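Local atomic coordinates of Non-ribosomal peptide synthetase (Methanobrevibacter ruminantium, PDB entry 6VTJ), a protein that probably carries a peptide as a thioester on the phosphopantetheine arm of its thiolation domain and releases it reductively through the reductase domain that follows. Residues L321-S326 / K478-Y483; V400-T405 / A472-L477; W115-D120 / P380-V385. All blocks are in the same frame, centred on the assembly; numbering follows the deposited sequence.

Contact 1: L321-S326 / K478-Y483; sequences LMSRYS and KRLFDY
Arg479 meets Tyr325 and Leu480 meets Ser323 where helix 474-485 packs on the C-terminal end of strand 313-322 of the Rossmann-type sheet; Arg479 and Leu480 bury the most surface. Arg479 presents the side of its guanidinium to a single backbone oxygen: NE and NH2 both donate to Tyr325 O, each at 2.8 Å. A shared acceptor bends both bonds, with N-H...O angles of 137° and 134°, and the oxygen sits a little out of the guanidinium plane. The bend of the arginine chain at chi3 (-74°) brings this side of the group round to the carbonyl. Arg479 NH2 also lies over one face of the Tyr325 ring, displaced toward the rim, with Tyr325 CE1 the nearest ring atom at 3.4 Å. The two planes are almost perpendicular, so the guanidinium stands on the ring rather than stacking on it; Arg479 CZ is 4.8 Å from the centroid of the Tyr325 ring, a cation-pi geometry. A water accepts from Arg479 NH2 and lies 3.2 Å from Tyr325 OH.

Leu480 supplies the apolar half. Leu480 CG comes within 3.4 Å of Ser323 OG, and Leu480 CD1 approaches Met322 SD; Met322 also touches Asn337 of the phosphopantetheine pocket. Ser323 OG, though pressed against this leucine, donates to a second water at 2.7 Å, which in turn donates to Leu480 O.

Within this contact the arginine meets a neutral carbonyl, a ring face and water, with no carboxylate. Two N-H groups on one oxygen should restrict guanidinium rotation, and the positive charge probably polarises the Tyr325 carbonyl and ring.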
loop_
_atom_site.group_PDB
_atom_site.type_symbol
_atom_site.label_atom_id
_atom_site.label_comp_id
_atom_site.label_asym_id
_atom_site.label_seq_id
_atom_site.Cartn_x
_atom_site.Cartn_y
_atom_site.Cartn_z
ATOM N N LEU A 321 -5.412 -3.921 3.315
ATOM C CA LEU A 321 -5.681 -3.434 4.668
ATOM C C LEU A 321 -7.108 -2.899 4.762
ATOM O O LEU A 321 -7.408 -1.817 4.241
ATOM C CB LEU A 321 -4.675 -2.353 5.054
ATOM C CG LEU A 321 -3.210 -2.786 5.086
ATOM C CD1 LEU A 321 -2.349 -1.665 5.609
ATOM C CD2 LEU A 321 -3.019 -4.041 5.935
ATOM N N MET A 322 -7.962 -3.605 5.496
ATOM C CA MET A 322 -9.394 -3.328 5.518
ATOM C C MET A 322 -9.872 -2.987 6.934
ATOM O O MET A 322 -9.111 -3.006 7.906
ATOM C CB MET A 322 -10.163 -4.522 4.942
ATOM C CG MET A 322 -10.095 -4.561 3.406
ATOM S SD MET A 322 -11.068 -3.234 2.661
ATOM C CE MET A 322 -9.853 -2.071 1.979
ATOM N N SER A 323 -11.165 -2.698 7.029
ATOM C CA SER A 323 -11.772 -2.178 8.250
ATOM C C SER A 323 -11.678 -3.166 9.406
ATOM O O SER A 323 -11.607 -4.388 9.212
ATOM C CB SER A 323 -13.242 -1.847 7.994
ATOM O OG SER A 323 -13.365 -1.222 6.740
ATOM N N ARG A 324 -11.710 -2.610 10.621
ATOM C CA ARG A 324 -11.648 -3.416 11.837
ATOM C C ARG A 324 -12.684 -4.525 11.814
ATOM O O ARG A 324 -13.834 -4.327 11.398
ATOM C CB ARG A 324 -11.867 -2.557 13.087
ATOM C CG ARG A 324 -10.705 -1.650 13.415
ATOM C CD ARG A 324 -10.697 -1.236 14.871
ATOM N NE ARG A 324 -11.805 -0.344 15.231
ATOM C CZ ARG A 324 -11.667 0.951 15.507
ATOM N NH1 ARG A 324 -10.470 1.515 15.437
ATOM N NH2 ARG A 324 -12.724 1.691 15.846
ATOM N N TYR A 325 -12.254 -5.699 12.264
ATOM C CA TYR A 325 -13.177 -6.812 12.445
ATOM C C TYR A 325 -14.222 -6.501 13.510
ATOM O O TYR A 325 -15.403 -6.861 13.364
ATOM C CB TYR A 325 -12.394 -8.069 12.821
ATOM C CG TYR A 325 -13.269 -9.292 12.953
ATOM C CD1 TYR A 325 -13.831 -9.886 11.828
ATOM C CD2 TYR A 325 -13.543 -9.851 14.196
ATOM C CE1 TYR A 325 -14.648 -11.022 11.943
ATOM C CE2 TYR A 325 -14.353 -10.988 14.320
ATOM C CZ TYR A 325 -14.895 -11.568 13.196
ATOM O OH TYR A 325 -15.689 -12.692 13.315
ATOM N N SER A 326 -13.814 -5.806 14.576
ATOM C CA SER A 326 -14.693 -5.636 15.726
ATOM C C SER A 326 -15.890 -4.767 15.383
ATOM O O SER A 326 -17.028 -5.124 15.690
ATOM C CB SER A 326 -13.920 -5.039 16.905
ATOM O OG SER A 326 -13.321 -3.790 16.567
ATOM N N LYS A 478 -20.952 -6.663 6.315
ATOM C CA LYS A 478 -22.010 -5.694 6.594
ATOM C C LYS A 478 -21.512 -4.622 7.549
ATOM O O LYS A 478 -21.749 -3.423 7.322
ATOM C CB LYS A 478 -23.252 -6.387 7.145
ATOM C CG LYS A 478 -24.010 -7.166 6.098
ATOM C CD LYS A 478 -25.159 -7.949 6.709
ATOM C CE LYS A 478 -25.816 -8.821 5.661
ATOM N NZ LYS A 478 -26.726 -9.847 6.260
ATOM N N ARG A 479 -20.774 -5.029 8.594
ATOM C CA ARG A 479 -20.149 -4.045 9.471
ATOM C C ARG A 479 -19.351 -3.059 8.640
ATOM O O ARG A 479 -19.510 -1.835 8.772
ATOM C CB ARG A 479 -19.249 -4.725 10.515
ATOM C CG ARG A 479 -19.995 -5.568 11.556
ATOM C CD ARG A 479 -19.182 -5.756 12.826
ATOM N NE ARG A 479 -18.073 -6.693 12.656
ATOM C CZ ARG A 479 -18.218 -8.006 12.483
ATOM N NH1 ARG A 479 -19.428 -8.553 12.462
ATOM N NH2 ARG A 479 -17.150 -8.780 12.338
ATOM N N LEU A 480 -18.565 -3.588 7.698
ATOM C CA LEU A 480 -17.691 -2.736 6.901
ATOM C C LEU A 480 -18.525 -1.767 6.080
ATOM O O LEU A 480 -18.316 -0.540 6.117
ATOM C CB LEU A 480 -16.810 -3.609 6.003
ATOM C CG LEU A 480 -15.753 -2.964 5.107
ATOM C CD1 LEU A 480 -14.640 -3.945 4.856
ATOM C CD2 LEU A 480 -16.375 -2.507 3.780
ATOM N N PHE A 481 -19.542 -2.295 5.406
ATOM C CA PHE A 481 -20.309 -1.429 4.536
ATOM C C PHE A 481 -21.186 -0.495 5.354
ATOM O O PHE A 481 -21.368 0.667 4.960
ATOM C CB PHE A 481 -21.103 -2.270 3.529
ATOM C CG PHE A 481 -20.227 -2.918 2.484
ATOM C CD1 PHE A 481 -19.284 -2.175 1.810
ATOM C CD2 PHE A 481 -20.309 -4.276 2.229
ATOM C CE1 PHE A 481 -18.460 -2.759 0.869
ATOM C CE2 PHE A 481 -19.495 -4.869 1.291
ATOM C CZ PHE A 481 -18.567 -4.111 0.606
ATOM N N ASP A 482 -21.641 -0.931 6.541
ATOM C CA ASP A 482 -22.450 -0.017 7.342
ATOM C C ASP A 482 -21.640 1.225 7.649
ATOM O O ASP A 482 -22.125 2.358 7.505
ATOM C CB ASP A 482 -22.904 -0.672 8.641
ATOM C CG ASP A 482 -24.051 -1.649 8.449
ATOM O OD1 ASP A 482 -24.555 -1.813 7.319
ATOM O OD2 ASP A 482 -24.444 -2.271 9.456
ATOM N N TYR A 483 -20.363 1.021 7.979
ATOM C CA TYR A 483 -19.540 2.163 8.332
ATOM C C TYR A 483 -19.448 3.114 7.148
ATOM O O TYR A 483 -19.715 4.319 7.273
ATOM C CB TYR A 483 -18.161 1.690 8.791
ATOM C CG TYR A 483 -17.250 2.820 9.134
ATOM C CD1 TYR A 483 -17.363 3.474 10.351
ATOM C CD2 TYR A 483 -16.276 3.253 8.240
ATOM C CE1 TYR A 483 -16.528 4.527 10.674
ATOM C CE2 TYR A 483 -15.440 4.315 8.552
ATOM C CZ TYR A 483 -15.577 4.944 9.774
ATOM O OH TYR A 483 -14.747 5.989 10.098
HETATM O O HOH W 1 -15.575 0.274 6.762
HETATM O O HOH W 2 -18.141 -11.486 11.638
#

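Contact 2: V400-T405 / A472-L477; sequences VDALNT and ADEEYL
Leu477 and Glu474 reach Ala402 and its neighbours through different first torsions: Leu477 sets CG opposite its own carbonyl carbon (chi1 -69°), whereas Glu474 sets CG opposite its backbone nitrogen (chi1 -169°) and then runs extended. The result is a helix-to-helix packing in which a small residue permits close approach. Ala402, on helix 396-403, faces the first turn of helix 474-485, and the CA atoms of Ala402 and Glu474 are 5.8 Å apart. Ala402 CB is 3.6 Å from Leu477 CB, with Leu477 CD1 a little farther; Phe481, one turn further along the same helix, covers this alanine as well.

The start of the second helix is defined by Asp473 at the N-cap. Asp473 OD1 accepts from Tyr476 N at 2.9 Å, and the N-H...O angle of 162° makes this a nearly straight capping bond.

Glu474 carries the polar edge of the contact. Glu474 OE2 passes beside the first helix, 4.0 Å from Asp401 O and 4.2 Å from Thr405 CG2, contacts of proximity without a hydrogen bond. The other oxygen, OE1, forms a salt bridge with Lys478. That lysine, together with the nearby helix N-terminus, probably stabilises the negative charge and offsets Asp401, whose OD2 is 6.1 Å from Glu474 OE2.

Thr405 keeps its methyl on the glutamate side because its hydroxyl is turned back into its own chain, where Thr405 OG1 donates to Ala402 O at 2.9 Å.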
loop_
_atom_site.group_PDB
_atom_site.type_symbol
_atom_site.label_atom_id
_atom_site.label_comp_id
_atom_site.label_asym_id
_atom_site.label_seq_id
_atom_site.Cartn_x
_atom_site.Cartn_y
_atom_site.Cartn_z
ATOM N N VAL A 400 -20.227 -8.645 -3.454
ATOM C CA VAL A 400 -21.467 -8.164 -4.058
ATOM C C VAL A 400 -22.687 -8.789 -3.382
ATOM O O VAL A 400 -23.724 -8.136 -3.261
ATOM C CB VAL A 400 -21.440 -8.398 -5.582
ATOM C CG1 VAL A 400 -22.833 -8.355 -6.173
ATOM C CG2 VAL A 400 -20.601 -7.313 -6.249
ATOM N N ASP A 401 -22.592 -10.035 -2.907
ATOM C CA ASP A 401 -23.686 -10.596 -2.121
ATOM C C ASP A 401 -23.947 -9.750 -0.889
ATOM O O ASP A 401 -25.107 -9.488 -0.544
ATOM C CB ASP A 401 -23.390 -12.041 -1.710
ATOM C CG ASP A 401 -23.460 -13.017 -2.883
ATOM O OD1 ASP A 401 -23.884 -12.604 -3.990
ATOM O OD2 ASP A 401 -23.051 -14.190 -2.706
ATOM N N ALA A 402 -22.876 -9.303 -0.217
ATOM C CA ALA A 402 -23.054 -8.408 0.931
ATOM C C ALA A 402 -23.630 -7.048 0.517
ATOM O O ALA A 402 -24.499 -6.495 1.203
ATOM C CB ALA A 402 -21.725 -8.222 1.658
ATOM N N LEU A 403 -23.144 -6.479 -0.585
ATOM C CA LEU A 403 -23.633 -5.166 -1.000
ATOM C C LEU A 403 -25.102 -5.220 -1.410
ATOM O O LEU A 403 -25.859 -4.283 -1.148
ATOM C CB LEU A 403 -22.792 -4.626 -2.148
ATOM C CG LEU A 403 -21.564 -3.835 -1.722
ATOM C CD1 LEU A 403 -20.797 -3.423 -2.967
ATOM C CD2 LEU A 403 -21.972 -2.630 -0.873
ATOM N N ASN A 404 -25.538 -6.311 -2.034
ATOM C CA ASN A 404 -26.922 -6.370 -2.500
ATOM C C ASN A 404 -27.945 -6.462 -1.368
ATOM O O ASN A 404 -29.142 -6.300 -1.632
ATOM C CB ASN A 404 -27.108 -7.544 -3.460
ATOM C CG ASN A 404 -26.690 -7.203 -4.861
ATOM O OD1 ASN A 404 -26.519 -6.032 -5.192
ATOM N ND2 ASN A 404 -26.523 -8.218 -5.701
ATOM N N THR A 405 -27.532 -6.726 -0.125
ATOM C CA THR A 405 -28.516 -6.654 0.954
ATOM C C THR A 405 -28.951 -5.220 1.238
ATOM O O THR A 405 -29.922 -5.015 1.974
ATOM C CB THR A 405 -27.982 -7.305 2.236
ATOM O OG1 THR A 405 -26.968 -6.476 2.816
ATOM C CG2 THR A 405 -27.409 -8.678 1.943
ATOM N N ALA A 472 -13.750 -13.188 6.773
ATOM C CA ALA A 472 -14.487 -12.016 6.305
ATOM C C ALA A 472 -15.852 -12.480 5.801
ATOM O O ALA A 472 -16.143 -12.485 4.604
ATOM C CB ALA A 472 -13.713 -11.276 5.221
ATOM N N ASP A 473 -16.688 -12.918 6.751
ATOM C CA ASP A 473 -18.035 -13.376 6.437
ATOM C C ASP A 473 -18.978 -12.195 6.170
ATOM O O ASP A 473 -18.608 -11.014 6.284
ATOM C CB ASP A 473 -18.580 -14.260 7.559
ATOM C CG ASP A 473 -18.501 -13.599 8.928
ATOM O OD1 ASP A 473 -18.414 -12.357 9.008
ATOM O OD2 ASP A 473 -18.500 -14.328 9.932
ATOM N N GLU A 474 -20.231 -12.538 5.837
ATOM C CA GLU A 474 -21.223 -11.524 5.475
ATOM C C GLU A 474 -21.410 -10.499 6.587
ATOM O O GLU A 474 -21.431 -9.285 6.327
ATOM C CB GLU A 474 -22.569 -12.176 5.121
ATOM C CG GLU A 474 -23.529 -11.152 4.488
ATOM C CD GLU A 474 -24.792 -11.745 3.856
ATOM O OE1 GLU A 474 -25.767 -12.038 4.589
ATOM O OE2 GLU A 474 -24.814 -11.880 2.612
ATOM N N GLU A 475 -21.503 -10.965 7.836
ATOM C CA GLU A 475 -21.640 -10.046 8.962
ATOM C C GLU A 475 -20.483 -9.055 8.994
ATOM O O GLU A 475 -20.692 -7.841 9.127
ATOM C CB GLU A 475 -21.738 -10.828 10.279
ATOM C CG GLU A 475 -22.950 -11.797 10.352
ATOM C CD GLU A 475 -22.561 -13.283 10.190
ATOM O OE1 GLU A 475 -22.827 -14.071 11.133
ATOM O OE2 GLU A 475 -21.989 -13.663 9.125
ATOM N N TYR A 476 -19.246 -9.548 8.851
ATOM C CA TYR A 476 -18.130 -8.613 8.844
ATOM C C TYR A 476 -18.283 -7.629 7.698
ATOM O O TYR A 476 -18.162 -6.407 7.891
ATOM C CB TYR A 476 -16.795 -9.349 8.751
ATOM C CG TYR A 476 -15.687 -8.440 8.328
ATOM C CD1 TYR A 476 -15.183 -7.485 9.199
ATOM C CD2 TYR A 476 -15.159 -8.509 7.044
ATOM C CE1 TYR A 476 -14.176 -6.650 8.815
ATOM C CE2 TYR A 476 -14.139 -7.683 6.651
ATOM C CZ TYR A 476 -13.656 -6.753 7.536
ATOM O OH TYR A 476 -12.641 -5.918 7.139
ATOM N N LEU A 477 -18.620 -8.140 6.505
ATOM C CA LEU A 477 -18.772 -7.248 5.361
ATOM C C LEU A 477 -19.887 -6.242 5.623
ATOM O O LEU A 477 -19.760 -5.062 5.274
ATOM C CB LEU A 477 -19.017 -8.052 4.078
ATOM C CG LEU A 477 -17.819 -8.872 3.562
ATOM C CD1 LEU A 477 -18.200 -9.703 2.334
ATOM C CD2 LEU A 477 -16.584 -7.984 3.257
#

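Contact 3: W115-D120 / P380-V385; sequences WENFFD and PEKSRV
Phe118 and Pro380 form the close-packed part of this contact, with Ser383 beside them. The proline ring lies against the helix backbone and the adjoining aromatic side chain at once: Pro380 CG is 3.5 Å from Phe118 O, and Pro380 CD is 3.6 Å from Phe118 CD1, approaching the phenyl ring obliquely. Phe118 has CG opposite its backbone nitrogen (chi1 159°), which carries the ring past the proline and on to Ile461 and Ser464 of helix 456-464. Ser383 OG fills the neighbouring position near the plane of the phenyl ring, at its edge, and is 3.5 Å from Phe118 CB. These are van der Waals contacts, since no hydrogen bond crosses between the two segments.

The Lys382 side is looser. Its extended chain lies across Asn117, with Lys382 CD 3.8 Å from Asn117 ND2 and Lys382 CB 4.1 Å from Asn117 CB, and the lysine is exposed to solvent. This is an aliphatic contact for the amide, whose ND2 donates instead to the backbone oxygen of Glu112, before the helix.

A type I beta turn gives Pro380 and Ser383 their common orientation, closed by Ser383 N donating to Pro380 O at 2.9 Å. Replacing Pro380 by a glycine would probably open a gap beside Phe118 CD1 and leave the start of the turn freer to move.

The whole is a helix packed on a beta turn. It joins helix 115-120, which precedes strand 129-132 in the chain, to the loop running from helix 366-376 into strand 385-388, which pairs in parallel with strand 313-322 of a Rossmann-type sheet, consistent with the protein's family.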
loop_
_atom_site.group_PDB
_atom_site.type_symbol
_atom_site.label_atom_id
_atom_site.label_comp_id
_atom_site.label_asym_id
_atom_site.label_seq_id
_atom_site.Cartn_x
_atom_site.Cartn_y
_atom_site.Cartn_z
ATOM N N TRP A 115 9.987 -23.059 8.303
ATOM C CA TRP A 115 9.250 -23.534 9.464
ATOM C C TRP A 115 10.199 -24.130 10.502
ATOM O O TRP A 115 10.007 -23.945 11.708
ATOM C CB TRP A 115 8.197 -24.568 9.053
ATOM C CG TRP A 115 7.645 -25.275 10.240
ATOM C CD1 TRP A 115 8.004 -26.519 10.701
ATOM C CD2 TRP A 115 6.658 -24.775 11.158
ATOM N NE1 TRP A 115 7.283 -26.825 11.840
ATOM C CE2 TRP A 115 6.458 -25.770 12.143
ATOM C CE3 TRP A 115 5.921 -23.586 11.238
ATOM C CZ2 TRP A 115 5.550 -25.607 13.196
ATOM C CZ3 TRP A 115 5.018 -23.423 12.294
ATOM C CH2 TRP A 115 4.846 -24.428 13.257
ATOM N N GLU A 116 11.222 -24.861 10.048
ATOM C CA GLU A 116 12.124 -25.522 10.987
ATOM C C GLU A 116 12.806 -24.507 11.890
ATOM O O GLU A 116 12.852 -24.677 13.118
ATOM C CB GLU A 116 13.158 -26.350 10.226
ATOM C CG GLU A 116 14.146 -27.078 11.140
ATOM C CD GLU A 116 14.876 -28.210 10.432
ATOM O OE1 GLU A 116 16.110 -28.119 10.315
ATOM O OE2 GLU A 116 14.217 -29.187 10.003
ATOM N N ASN A 117 13.315 -23.421 11.305
ATOM C CA ASN A 117 14.068 -22.468 12.116
ATOM C C ASN A 117 13.158 -21.632 13.004
ATOM O O ASN A 117 13.570 -21.225 14.096
ATOM C CB ASN A 117 14.944 -21.605 11.209
ATOM C CG ASN A 117 16.164 -22.372 10.731
ATOM O OD1 ASN A 117 16.618 -23.290 11.422
ATOM N ND2 ASN A 117 16.679 -22.035 9.560
ATOM N N PHE A 118 11.908 -21.397 12.591
ATOM C CA PHE A 118 10.966 -20.781 13.515
ATOM C C PHE A 118 10.692 -21.701 14.696
ATOM O O PHE A 118 10.753 -21.288 15.863
ATOM C CB PHE A 118 9.647 -20.449 12.823
ATOM C CG PHE A 118 8.516 -20.301 13.805
ATOM C CD1 PHE A 118 8.456 -19.191 14.629
ATOM C CD2 PHE A 118 7.578 -21.300 13.970
ATOM C CE1 PHE A 118 7.442 -19.053 15.565
ATOM C CE2 PHE A 118 6.566 -21.173 14.911
ATOM C CZ PHE A 118 6.497 -20.050 15.701
ATOM N N PHE A 119 10.381 -22.962 14.409
ATOM C CA PHE A 119 9.965 -23.867 15.466
ATOM C C PHE A 119 11.114 -24.167 16.427
ATOM O O PHE A 119 10.903 -24.260 17.644
ATOM C CB PHE A 119 9.407 -25.146 14.849
ATOM C CG PHE A 119 8.884 -26.112 15.852
ATOM C CD1 PHE A 119 7.631 -25.938 16.405
ATOM C CD2 PHE A 119 9.645 -27.193 16.246
ATOM C CE1 PHE A 119 7.135 -26.833 17.337
ATOM C CE2 PHE A 119 9.158 -28.089 17.188
ATOM C CZ PHE A 119 7.896 -27.903 17.725
ATOM N N ASP A 120 12.341 -24.290 15.913
ATOM C CA ASP A 120 13.462 -24.608 16.787
ATOM C C ASP A 120 14.071 -23.395 17.469
ATOM O O ASP A 120 14.763 -23.564 18.476
ATOM C CB ASP A 120 14.572 -25.313 16.010
ATOM C CG ASP A 120 14.140 -26.637 15.452
ATOM O OD1 ASP A 120 13.139 -27.220 15.942
ATOM O OD2 ASP A 120 14.811 -27.090 14.503
ATOM N N PRO A 380 11.923 -15.963 16.101
ATOM C CA PRO A 380 13.393 -16.066 16.220
ATOM C C PRO A 380 14.148 -15.302 15.136
ATOM O O PRO A 380 13.613 -14.980 14.070
ATOM C CB PRO A 380 13.650 -17.575 16.098
ATOM C CG PRO A 380 12.316 -18.235 16.472
ATOM C CD PRO A 380 11.292 -17.288 15.908
ATOM N N GLU A 381 15.442 -15.069 15.399
ATOM C CA GLU A 381 16.272 -14.232 14.515
ATOM C C GLU A 381 16.252 -14.686 13.047
ATOM O O GLU A 381 16.242 -13.851 12.132
ATOM C CB GLU A 381 17.718 -14.204 15.036
ATOM C CG GLU A 381 18.499 -12.924 14.713
ATOM C CD GLU A 381 18.921 -12.830 13.255
ATOM N N LYS A 382 16.285 -15.998 12.791
ATOM C CA LYS A 382 16.296 -16.456 11.396
ATOM C C LYS A 382 14.940 -16.335 10.705
ATOM O O LYS A 382 14.869 -16.498 9.477
ATOM C CB LYS A 382 16.773 -17.915 11.320
ATOM C CG LYS A 382 18.204 -18.128 11.804
ATOM C CD LYS A 382 18.621 -19.588 11.701
ATOM C CE LYS A 382 20.141 -19.718 11.839
ATOM N NZ LYS A 382 20.623 -21.071 11.439
ATOM N N SER A 383 13.860 -16.082 11.437
ATOM C CA SER A 383 12.544 -15.904 10.816
ATOM C C SER A 383 12.432 -14.447 10.406
ATOM O O SER A 383 12.041 -13.590 11.200
ATOM C CB SER A 383 11.432 -16.305 11.774
ATOM O OG SER A 383 11.616 -17.641 12.215
ATOM N N ARG A 384 12.761 -14.161 9.146
ATOM C CA ARG A 384 12.950 -12.781 8.717
ATOM C C ARG A 384 11.817 -12.191 7.884
ATOM O O ARG A 384 11.643 -10.971 7.899
ATOM C CB ARG A 384 14.260 -12.661 7.936
ATOM C CG ARG A 384 15.487 -12.607 8.855
ATOM C CD ARG A 384 16.815 -12.446 8.067
ATOM N NE ARG A 384 17.949 -12.562 8.979
ATOM C CZ ARG A 384 18.646 -13.684 9.205
ATOM N NH1 ARG A 384 18.354 -14.813 8.567
ATOM N NH2 ARG A 384 19.647 -13.674 10.078
ATOM N N VAL A 385 11.033 -12.993 7.170
ATOM C CA VAL A 385 10.090 -12.459 6.194
ATOM C C VAL A 385 8.756 -13.165 6.359
ATOM O O VAL A 385 8.701 -14.395 6.454
ATOM C CB VAL A 385 10.601 -12.614 4.750
ATOM C CG1 VAL A 385 9.518 -12.193 3.769
ATOM C CG2 VAL A 385 11.870 -11.787 4.520
#

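How the contacts relate
Contacts 1 and 2 are successive parts of one interface: both use helix 474-485, their centres are 10 Å apart, and contact 2 is nested along the chain inside the loop that contact 1 closes. Tyr476 joins them directly, its OH lying 2.8 Å from Ser323 O in a probable hydrogen bond. Contact 1 is also near the bound phosphopantetheine, with the Met322 side chain about 7 Å from it. Contact 3 is remote, its centre 33 Å from that of contact 1 and 37 Å from that of contact 2. Its nearest atoms remain about 15 Å from contact 1, although the segments of these two alternate along the chain.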